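Long-range contacts in AAR187Cp (Eremothecium gossypii, PDB 3ZIL), which probably regulates sister-chromatid cohesion by acting on cohesin, the crystallised part being its all-helical Wap1 domain: residues 108-113 against 165-171; 115-119 against 175-180. All blocks are in the same frame, centred on the assembly; numbering follows the deposited sequence.

How the interactions relate
After four N-terminal helices the chain reaches helix 108-116 and the turn that follows it, then runs through helices 129-141 and 147-158 before helix 168-178 returns alongside. Interaction 1 (108-113 with 165-171) closes a loop of 51 residues by joining the start of helix 108-116 to the turn before helix 168-178 and that helix's first turn. Interaction 2 (115-119 with 175-180) closes one of 55 residues at the helices' C-terminal ends. The two loops cross rather than nest, the segments alternating along the chain, as expected when two helices run in the same general direction. The centres of the two contacts lie about 12 Å apart, and Ala171 of one packs against Thr117 of the other.

Interaction 1: 108-113 against 165-171; sequences LENFIL and VYGAVPA
Leu108 and Val165 open a contact in the alpha-helical Wap1 domain between the first turns of helix 108-116 and a type II beta turn, Val165 to Ala168, that leads into helix 168-178. The two side chains cross at about a right angle, with Leu108 CB 3.7 Å from Val165 CG2. One residue on, the other branch of Val165 lies against the helix backbone, CG1 sitting 3.7 Å from Glu109 CA; with CG1 anti to the backbone N (chi1 -180°), CG2 faces Leu108, while CG1 lies chiefly on Glu109 and also reaches Leu113 CD2. The extended Glu109 chain runs out beside Tyr166, its carboxylate tilted 46° from the ring plane and OE2 standing 3.8 Å from Tyr166 CD2. A wider pi-type turn, closed by Leu113 N to Leu108 O, brings Leu113 to the same side. Its CG is anti to the backbone N (chi1 163°), which carries the forked end across to the turn: CD1 packs on Ala171 CB, while CD2 nestles against the peptide atoms from Tyr166 O to Ala168 N. An alanine here would lack CG and both methyls, and is likely to open a gap between Val165, the turn and Ala171. At Gly167, the N-cap, positive phi suits a residue without a side chain, and Leu113 CD2 comes within 3.9 Å of its carbonyl carbon C.

Interaction 2: 115-119 against 175-180; sequences LATDE and LISRGQ
Across this contact, where helices 108-116 and 168-178 both run out into turns, the backbones come nearest at Thr117 and Leu175, with CA atoms 5.8 Å apart, and at Glu119 and Gln180, with CA atoms 7.4 Å apart. An arginine-glutamate salt bridge joins the C-terminal ends of two helices that run in the same general direction in the all-helical Wap1 domain. Arg178 grips the carboxylate of Glu119 side-on through two nitrogens, one to each oxygen. The NE bond is short and fairly straight, 2.7 Å to Glu119 OE2 with an N-H...O angle of 167°, and it uses the syn lone pair of that oxygen. The bond from Arg178 NH2 to Glu119 OE1 is longer, 3.2 Å, and more bent, meeting OE1 on its syn side but well out of the carboxylate plane; the carboxylate and guanidinium planes are 54° apart. A bend in the glutamate chain (chi2 83°) swings the acid group toward the arginine and over Leu175, whose CD1 lies 3.6 Å from Glu119 CD. Nearer the backbone, Glu119 CG meets Gln180 CB at 3.7 Å. The other branch of Leu175 reaches back to the end of helix 108-116, CD2 lying 3.4 Å from Ala116 O, while Leu175 CB faces the CG2 methyl of Thr117. The hydroxyl of Thr117, just past the helix, is hydrogen-bonded back to Leu113 O. Around this junction, Ala116 packs on Leu152 and Trp155 of helix 147-158, Leu175 touches Trp184, and Asp118 forms a salt bridge with Lys81 at the start of helix 81-93.

Interaction 1: 108-113 against 165-171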
# COMPACT_ATOMS: atom_id res chain seq x y z
N LEU A 108 14.31 10.21 2.51
CA LEU A 108 13.30 9.16 2.59
C LEU A 108 13.75 8.09 3.57
O LEU A 108 13.08 7.77 4.54
CB LEU A 108 13.03 8.58 1.20
CG LEU A 108 12.09 9.49 0.37
CD1 LEU A 108 11.89 9.02 -1.06
CD2 LEU A 108 10.71 9.61 1.02
N GLU A 109 14.91 7.54 3.32
CA GLU A 109 15.40 6.50 4.17
C GLU A 109 15.71 6.93 5.63
O GLU A 109 15.43 6.20 6.61
CB GLU A 109 16.61 5.82 3.48
CG GLU A 109 17.25 4.82 4.38
CD GLU A 109 18.43 4.11 3.77
OE1 GLU A 109 18.69 4.25 2.55
OE2 GLU A 109 19.09 3.42 4.55
N ASN A 110 16.28 8.12 5.82
CA ASN A 110 16.67 8.47 7.25
C ASN A 110 15.73 9.45 8.01
O ASN A 110 16.01 9.79 9.17
CB ASN A 110 18.11 9.00 7.24
CG ASN A 110 19.04 8.04 6.49
OD1 ASN A 110 19.16 6.92 6.88
ND2 ASN A 110 19.58 8.44 5.38
N PHE A 111 14.68 9.99 7.37
CA PHE A 111 13.85 11.00 8.08
C PHE A 111 12.39 10.59 7.88
O PHE A 111 11.69 10.29 8.81
CB PHE A 111 14.07 12.41 7.45
CG PHE A 111 13.20 13.52 8.01
CD1 PHE A 111 13.17 13.78 9.39
CD2 PHE A 111 12.49 14.36 7.15
CE1 PHE A 111 12.38 14.79 9.89
CE2 PHE A 111 11.68 15.39 7.64
CZ PHE A 111 11.64 15.61 9.03
N ILE A 112 11.96 10.58 6.63
CA ILE A 112 10.56 10.36 6.32
C ILE A 112 10.14 8.94 6.75
O ILE A 112 9.12 8.81 7.40
CB ILE A 112 10.29 10.58 4.82
CG1 ILE A 112 10.35 12.08 4.46
CG2 ILE A 112 8.96 9.98 4.37
CD1 ILE A 112 9.24 12.98 5.03
N LEU A 113 10.87 7.90 6.33
CA LEU A 113 10.47 6.49 6.65
C LEU A 113 10.42 6.28 8.16
O LEU A 113 9.42 5.81 8.68
CB LEU A 113 11.38 5.43 5.94
CG LEU A 113 11.39 3.96 6.44
CD1 LEU A 113 9.98 3.36 6.44
CD2 LEU A 113 12.36 3.06 5.66
N VAL A 165 12.76 2.71 -1.43
CA VAL A 165 13.46 3.15 -0.19
C VAL A 165 13.89 1.89 0.59
O VAL A 165 13.09 0.99 0.87
CB VAL A 165 12.54 4.08 0.68
CG1 VAL A 165 13.25 4.53 1.92
CG2 VAL A 165 12.09 5.28 -0.15
N TYR A 166 15.16 1.80 0.93
CA TYR A 166 15.70 0.63 1.57
C TYR A 166 15.02 0.42 2.95
O TYR A 166 15.02 1.36 3.78
CB TYR A 166 17.17 0.81 1.79
CG TYR A 166 17.75 -0.33 2.58
CD1 TYR A 166 17.95 -1.58 1.98
CD2 TYR A 166 18.09 -0.17 3.94
CE1 TYR A 166 18.48 -2.66 2.72
CE2 TYR A 166 18.60 -1.22 4.69
CZ TYR A 166 18.80 -2.46 4.08
OH TYR A 166 19.33 -3.51 4.83
N GLY A 167 14.42 -0.75 3.15
CA GLY A 167 13.87 -1.12 4.47
C GLY A 167 12.39 -0.70 4.61
O GLY A 167 11.74 -1.07 5.59
N ALA A 168 11.85 -0.04 3.57
CA ALA A 168 10.44 0.53 3.56
C ALA A 168 9.38 -0.54 3.57
O ALA A 168 8.36 -0.49 4.31
CB ALA A 168 10.25 1.42 2.32
N VAL A 169 9.59 -1.55 2.74
CA VAL A 169 8.50 -2.56 2.56
C VAL A 169 8.24 -3.39 3.90
O VAL A 169 7.11 -3.48 4.39
CB VAL A 169 8.78 -3.41 1.32
CG1 VAL A 169 7.86 -4.65 1.23
CG2 VAL A 169 8.68 -2.56 0.04
N PRO A 170 9.29 -3.90 4.53
CA PRO A 170 8.98 -4.58 5.79
C PRO A 170 8.58 -3.60 6.90
O PRO A 170 7.79 -4.00 7.75
CB PRO A 170 10.32 -5.25 6.22
CG PRO A 170 11.35 -4.93 5.19
CD PRO A 170 10.70 -4.08 4.09
N ALA A 171 9.13 -2.37 6.94
CA ALA A 171 8.81 -1.48 8.04
C ALA A 171 7.32 -1.05 7.91
O ALA A 171 6.60 -0.94 8.90
CB ALA A 171 9.72 -0.25 8.10

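Interaction 2: 115-119 against 175-180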
# COMPACT_ATOMS: atom_id res chain seq x y z
N LEU A 115 9.92 8.57 10.54
CA LEU A 115 8.75 9.23 11.04
C LEU A 115 7.48 8.47 10.63
O LEU A 115 6.54 8.29 11.47
CB LEU A 115 8.65 10.62 10.46
CG LEU A 115 9.58 11.75 10.93
CD1 LEU A 115 9.21 12.99 10.10
CD2 LEU A 115 9.34 11.83 12.41
N ALA A 116 7.40 8.04 9.39
CA ALA A 116 6.15 7.32 8.91
C ALA A 116 5.72 6.09 9.71
O ALA A 116 4.51 5.70 9.69
CB ALA A 116 6.27 6.93 7.46
N THR A 117 6.71 5.44 10.34
CA THR A 117 6.58 4.14 11.01
C THR A 117 6.74 4.21 12.54
O THR A 117 6.82 3.18 13.19
CB THR A 117 7.55 3.10 10.40
OG1 THR A 117 8.86 3.62 10.38
CG2 THR A 117 7.15 2.79 8.94
N ASP A 118 6.71 5.41 13.12
CA ASP A 118 6.76 5.54 14.55
C ASP A 118 5.49 6.27 15.07
O ASP A 118 5.40 7.51 15.00
CB ASP A 118 8.03 6.31 14.91
CG ASP A 118 8.19 6.49 16.40
OD1 ASP A 118 7.39 5.95 17.25
OD2 ASP A 118 9.06 7.26 16.72
N GLU A 119 4.58 5.51 15.68
CA GLU A 119 3.29 6.03 16.17
C GLU A 119 3.39 6.87 17.47
O GLU A 119 2.42 7.47 17.89
CB GLU A 119 2.20 4.93 16.35
CG GLU A 119 1.99 3.85 15.26
CD GLU A 119 3.00 2.66 15.36
OE1 GLU A 119 4.19 2.89 15.46
OE2 GLU A 119 2.63 1.49 15.25
N LEU A 175 4.21 -1.71 10.55
CA LEU A 175 3.31 -0.61 10.97
C LEU A 175 1.85 -1.01 10.82
O LEU A 175 1.06 -0.84 11.73
CB LEU A 175 3.58 0.65 10.10
CG LEU A 175 2.63 1.86 10.34
CD1 LEU A 175 2.85 2.56 11.72
CD2 LEU A 175 2.72 2.90 9.21
N ILE A 176 1.47 -1.62 9.69
CA ILE A 176 0.08 -2.11 9.54
C ILE A 176 -0.27 -3.13 10.60
O ILE A 176 -1.37 -3.05 11.14
CB ILE A 176 -0.14 -2.65 8.13
CG1 ILE A 176 0.04 -1.46 7.09
CG2 ILE A 176 -1.50 -3.38 7.96
CD1 ILE A 176 0.43 -1.97 5.70
N SER A 177 0.64 -4.06 10.93
CA SER A 177 0.34 -5.16 11.82
C SER A 177 0.17 -4.69 13.26
O SER A 177 -0.41 -5.39 14.07
CB SER A 177 1.44 -6.26 11.78
OG SER A 177 2.53 -5.69 12.53
N ARG A 178 0.78 -3.56 13.62
CA ARG A 178 0.59 -3.01 14.96
C ARG A 178 -0.78 -2.34 15.07
O ARG A 178 -1.27 -2.14 16.22
CB ARG A 178 1.70 -2.01 15.34
CG ARG A 178 3.07 -2.66 15.61
CD ARG A 178 4.12 -1.62 16.17
NE ARG A 178 4.40 -0.50 15.24
CZ ARG A 178 5.35 -0.47 14.30
NH1 ARG A 178 6.07 -1.58 14.03
NH2 ARG A 178 5.56 0.69 13.55
N GLY A 179 -1.38 -1.98 13.91
CA GLY A 179 -2.81 -1.62 13.83
C GLY A 179 -3.30 -0.33 14.49
O GLY A 179 -4.49 -0.19 14.81
N GLN A 180 -2.40 0.65 14.67
CA GLN A 180 -2.77 1.86 15.36
C GLN A 180 -3.64 2.81 14.52
O GLN A 180 -4.51 3.50 15.07
CB GLN A 180 -1.50 2.63 15.85
CG GLN A 180 -0.78 2.00 17.03
CD GLN A 180 -1.60 2.16 18.32
OE1 GLN A 180 -2.53 2.96 18.38
NE2 GLN A 180 -1.26 1.38 19.37